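Local coordinates for protein MAU2 chromatid cohesion factor homolog (Saccharomyces cerevisiae, PDB 4XDN) that forms a complex with SCC2 that is required for cohesin to associate with chromosomes, and so takes part in sister chromatid cohesion, at residues P250-M261 with H274-F282. Residues are numbered along the deposited sequence; the frame is centred on the assembly and turned at random.
Sequences PELYAWKLALEM and HLNEFKNFF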
loop_
_atom_site.group_PDB
_atom_site.type_symbol
_atom_site.label_atom_id
_atom_site.label_comp_id
_atom_site.label_asym_id
_atom_site.label_seq_id
_atom_site.Cartn_x
_atom_site.Cartn_y
_atom_site.Cartn_z
ATOM N N PRO A 250 -1.158 22.788 -0.937
ATOM C CA PRO A 250 -2.173 21.928 -1.559
ATOM C C PRO A 250 -1.689 20.506 -1.855
ATOM O O PRO A 250 -2.494 19.575 -1.818
ATOM C CB PRO A 250 -2.508 22.670 -2.857
ATOM C CG PRO A 250 -1.307 23.487 -3.154
ATOM C CD PRO A 250 -0.742 23.885 -1.828
ATOM N N GLU A 251 -0.402 20.338 -2.140
ATOM C CA GLU A 251 0.137 19.012 -2.425
ATOM C C GLU A 251 0.058 18.109 -1.195
ATOM O O GLU A 251 -0.511 17.019 -1.250
ATOM C CB GLU A 251 1.583 19.104 -2.913
ATOM C CG GLU A 251 1.735 19.675 -4.319
ATOM C CD GLU A 251 1.592 21.188 -4.368
ATOM O OE1 GLU A 251 2.084 21.871 -3.442
ATOM O OE2 GLU A 251 0.988 21.695 -5.335
ATOM N N LEU A 252 0.624 18.570 -0.083
ATOM C CA LEU A 252 0.646 17.774 1.137
ATOM C C LEU A 252 -0.754 17.595 1.719
ATOM O O LEU A 252 -1.037 16.585 2.360
ATOM C CB LEU A 252 1.567 18.414 2.180
ATOM C CG LEU A 252 3.069 18.368 1.874
ATOM C CD1 LEU A 252 3.851 19.142 2.931
ATOM C CD2 LEU A 252 3.575 16.934 1.783
ATOM N N TYR A 253 -1.634 18.566 1.494
ATOM C CA TYR A 253 -2.996 18.458 2.002
ATOM C C TYR A 253 -3.772 17.392 1.229
ATOM O O TYR A 253 -4.618 16.702 1.793
ATOM C CB TYR A 253 -3.726 19.799 1.922
ATOM C CG TYR A 253 -4.979 19.831 2.769
ATOM C CD1 TYR A 253 -4.911 20.093 4.131
ATOM C CD2 TYR A 253 -6.228 19.586 2.210
ATOM C CE1 TYR A 253 -6.054 20.118 4.912
ATOM C CE2 TYR A 253 -7.374 19.607 2.984
ATOM C CZ TYR A 253 -7.280 19.873 4.334
ATOM O OH TYR A 253 -8.417 19.899 5.111
ATOM N N ALA A 254 -3.483 17.258 -0.062
ATOM C CA ALA A 254 -4.089 16.202 -0.866
ATOM C C ALA A 254 -3.705 14.843 -0.293
ATOM O O ALA A 254 -4.497 13.901 -0.306
ATOM C CB ALA A 254 -3.657 16.314 -2.317
ATOM N N TRP A 255 -2.478 14.760 0.212
ATOM C CA TRP A 255 -1.972 13.544 0.833
ATOM C C TRP A 255 -2.714 13.283 2.136
ATOM O O TRP A 255 -3.041 12.143 2.456
ATOM C CB TRP A 255 -0.466 13.666 1.081
ATOM C CG TRP A 255 0.205 12.406 1.533
ATOM C CD1 TRP A 255 -0.298 11.141 1.483
ATOM C CD2 TRP A 255 1.514 12.296 2.108
ATOM N NE1 TRP A 255 0.616 10.248 1.990
ATOM C CE2 TRP A 255 1.737 10.933 2.381
ATOM C CE3 TRP A 255 2.519 13.220 2.416
ATOM C CZ2 TRP A 255 2.924 10.469 2.947
ATOM C CZ3 TRP A 255 3.697 12.757 2.979
ATOM C CH2 TRP A 255 3.889 11.394 3.239
ATOM N N LYS A 256 -2.973 14.350 2.885
ATOM C CA LYS A 256 -3.749 14.251 4.115
ATOM C C LYS A 256 -5.132 13.684 3.811
ATOM O O LYS A 256 -5.583 12.745 4.466
ATOM C CB LYS A 256 -3.868 15.623 4.787
ATOM C CG LYS A 256 -4.745 15.660 6.030
ATOM C CD LYS A 256 -5.811 16.740 5.911
ATOM C CE LYS A 256 -6.677 16.825 7.158
ATOM N NZ LYS A 256 -8.115 17.056 6.827
ATOM N N LEU A 257 -5.794 14.256 2.810
ATOM C CA LEU A 257 -7.132 13.825 2.432
ATOM C C LEU A 257 -7.135 12.374 1.960
ATOM O O LEU A 257 -8.044 11.612 2.287
ATOM C CB LEU A 257 -7.694 14.734 1.340
ATOM C CG LEU A 257 -7.953 16.184 1.758
ATOM C CD1 LEU A 257 -8.308 17.025 0.545
ATOM C CD2 LEU A 257 -9.059 16.261 2.801
ATOM N N ALA A 258 -6.117 11.996 1.195
ATOM C CA ALA A 258 -6.000 10.626 0.709
ATOM C C ALA A 258 -5.875 9.656 1.875
ATOM O O ALA A 258 -6.512 8.604 1.890
ATOM C CB ALA A 258 -4.809 10.490 -0.219
ATOM N N LEU A 259 -5.053 10.016 2.853
ATOM C CA LEU A 259 -4.825 9.151 3.999
ATOM C C LEU A 259 -6.089 9.010 4.837
ATOM O O LEU A 259 -6.350 7.947 5.396
ATOM C CB LEU A 259 -3.676 9.684 4.856
ATOM C CG LEU A 259 -2.278 9.574 4.246
ATOM C CD1 LEU A 259 -1.245 10.169 5.193
ATOM C CD2 LEU A 259 -1.926 8.135 3.914
ATOM N N GLU A 260 -6.873 10.079 4.916
ATOM C CA GLU A 260 -8.127 10.041 5.656
ATOM C C GLU A 260 -9.122 9.113 4.958
ATOM O O GLU A 260 -9.952 8.481 5.606
ATOM C CB GLU A 260 -8.708 11.448 5.805
ATOM C CG GLU A 260 -7.969 12.310 6.823
ATOM C CD GLU A 260 -8.544 13.711 6.947
ATOM O OE1 GLU A 260 -9.060 14.239 5.941
ATOM O OE2 GLU A 260 -8.481 14.285 8.055
ATOM N N MET A 261 -9.025 9.032 3.635
ATOM C CA MET A 261 -9.849 8.112 2.860
ATOM C C MET A 261 -9.453 6.664 3.132
ATOM O O MET A 261 -10.312 5.800 3.313
ATOM C CB MET A 261 -9.730 8.415 1.366
ATOM C CG MET A 261 -10.809 9.344 0.831
ATOM S SD MET A 261 -12.452 8.602 0.844
ATOM C CE MET A 261 -12.249 7.289 -0.358
ATOM N N HIS A 274 -15.773 12.519 3.720
ATOM C CA HIS A 274 -14.413 12.581 3.204
ATOM C C HIS A 274 -14.392 12.790 1.693
ATOM O O HIS A 274 -13.461 13.393 1.156
ATOM C CB HIS A 274 -13.662 11.305 3.582
ATOM C CG HIS A 274 -13.494 11.130 5.059
ATOM N ND1 HIS A 274 -14.488 10.619 5.866
ATOM C CD2 HIS A 274 -12.456 11.419 5.879
ATOM C CE1 HIS A 274 -14.065 10.590 7.117
ATOM N NE2 HIS A 274 -12.835 11.069 7.152
ATOM N N LEU A 275 -15.421 12.299 1.011
ATOM C CA LEU A 275 -15.576 12.545 -0.416
ATOM C C LEU A 275 -15.877 14.018 -0.669
ATOM O O LEU A 275 -15.333 14.624 -1.592
ATOM C CB LEU A 275 -16.691 11.673 -1.002
ATOM C CG LEU A 275 -16.314 10.237 -1.377
ATOM C CD1 LEU A 275 -17.558 9.434 -1.730
ATOM C CD2 LEU A 275 -15.321 10.217 -2.537
ATOM N N ASN A 276 -16.745 14.589 0.161
ATOM C CA ASN A 276 -17.129 15.986 0.018
ATOM C C ASN A 276 -15.957 16.929 0.278
ATOM O O ASN A 276 -15.870 17.999 -0.324
ATOM C CB ASN A 276 -18.288 16.316 0.962
ATOM C CG ASN A 276 -19.556 15.555 0.616
ATOM O OD1 ASN A 276 -19.755 15.144 -0.529
ATOM N ND2 ASN A 276 -20.421 15.367 1.606
ATOM N N GLU A 277 -15.057 16.532 1.171
ATOM C CA GLU A 277 -13.871 17.331 1.454
ATOM C C GLU A 277 -12.965 17.391 0.230
ATOM O O GLU A 277 -12.452 18.453 -0.121
ATOM C CB GLU A 277 -13.106 16.763 2.650
ATOM C CG GLU A 277 -13.821 16.950 3.978
ATOM C CD GLU A 277 -12.988 16.500 5.162
ATOM O OE1 GLU A 277 -11.779 16.815 5.197
ATOM O OE2 GLU A 277 -13.546 15.830 6.059
ATOM N N PHE A 278 -12.774 16.244 -0.416
ATOM C CA PHE A 278 -11.987 16.179 -1.642
ATOM C C PHE A 278 -12.629 17.029 -2.731
ATOM O O PHE A 278 -11.939 17.719 -3.483
ATOM C CB PHE A 278 -11.851 14.733 -2.125
ATOM C CG PHE A 278 -10.491 14.139 -1.898
ATOM C CD1 PHE A 278 -9.370 14.701 -2.487
ATOM C CD2 PHE A 278 -10.336 13.006 -1.117
ATOM C CE1 PHE A 278 -8.118 14.153 -2.288
ATOM C CE2 PHE A 278 -9.090 12.451 -0.916
ATOM C CZ PHE A 278 -7.975 13.025 -1.502
ATOM N N LYS A 279 -13.956 16.966 -2.809
ATOM C CA LYS A 279 -14.719 17.742 -3.779
ATOM C C LYS A 279 -14.463 19.235 -3.605
ATOM O O LYS A 279 -14.143 19.932 -4.568
ATOM C CB LYS A 279 -16.214 17.434 -3.637
ATOM C CG LYS A 279 -17.151 18.386 -4.375
ATOM C CD LYS A 279 -18.600 18.101 -4.011
ATOM C CE LYS A 279 -19.509 19.267 -4.370
ATOM N NZ LYS A 279 -20.832 19.167 -3.691
ATOM N N ASN A 280 -14.607 19.720 -2.376
ATOM C CA ASN A 280 -14.363 21.126 -2.079
ATOM C C ASN A 280 -12.906 21.493 -2.340
ATOM O O ASN A 280 -12.612 22.565 -2.867
ATOM C CB ASN A 280 -14.732 21.443 -0.628
ATOM C CG ASN A 280 -16.208 21.233 -0.340
ATOM O OD1 ASN A 280 -17.035 21.215 -1.252
ATOM N ND2 ASN A 280 -16.545 21.078 0.936
ATOM N N PHE A 281 -12.002 20.591 -1.971
ATOM C CA PHE A 281 -10.575 20.797 -2.182
ATOM C C PHE A 281 -10.260 20.988 -3.663
ATOM O O PHE A 281 -9.553 21.922 -4.040
ATOM C CB PHE A 281 -9.777 19.616 -1.620
ATOM C CG PHE A 281 -8.318 19.650 -1.970
ATOM C CD1 PHE A 281 -7.470 20.572 -1.379
ATOM C CD2 PHE A 281 -7.792 18.756 -2.888
ATOM C CE1 PHE A 281 -6.130 20.604 -1.698
ATOM C CE2 PHE A 281 -6.449 18.783 -3.210
ATOM C CZ PHE A 281 -5.617 19.710 -2.614
ATOM N N PHE A 282 -10.798 20.105 -4.497
ATOM C CA PHE A 282 -10.576 20.175 -5.936
ATOM C C PHE A 282 -11.136 21.463 -6.531
ATOM O O PHE A 282 -10.520 22.064 -7.409
ATOM C CB PHE A 282 -11.211 18.968 -6.634
ATOM C CG PHE A 282 -10.467 17.675 -6.429
ATOM C CD1 PHE A 282 -9.083 17.648 -6.387
ATOM C CD2 PHE A 282 -11.155 16.481 -6.286
ATOM C CE1 PHE A 282 -8.403 16.461 -6.202
ATOM C CE2 PHE A 282 -10.479 15.291 -6.100
ATOM C CZ PHE A 282 -9.102 15.281 -6.058
HETATM O O HOH W 1 -10.509 16.742 7.686
HETATM O O HOH W 2 -10.709 12.374 2.524
#
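Phe281, with CG trans to the backbone N (chi1 172°), and Leu257, whose CG lies beside its own N and opposite the carbonyl carbon (chi1 -66°), point across the interface toward each other, and Leu257 CD1 comes 3.6 Å from Phe281 CG. The contact illustrates knobs-into-holes packing in an antiparallel helical hairpin, whose segment axes approach to 10.0 Å, their directions 162° apart. Phe281 is one knob, set among Pro250, Tyr253, Ala254 and Leu257, its ring edge turned to the carbonyl of Pro250. Phe278 is the other, among Ala254, Leu257, Ala258 and Met261; Leu257 CB lies over one face of its ring in a CH-pi contact, 3.6 Å from the centroid, while Met261 CG meets the edge. Along one flank the joint turns polar. Lys256 NZ forms a salt bridge to Glu260 OE2 at 3.1 Å and donates to water 1, which also bonds Glu277 OE1; Glu260 OE1 and Glu277 OE1 lie 3.8 Å apart, and Lys256 nearby probably offsets their like charges. Water 2 ties Leu257 O to His274 O. Helix 317-331 packs on both halves of the hairpin through Ala254 and Phe278, whereas helix 212-228 covers Trp255 and Leu259 of helix 250-266.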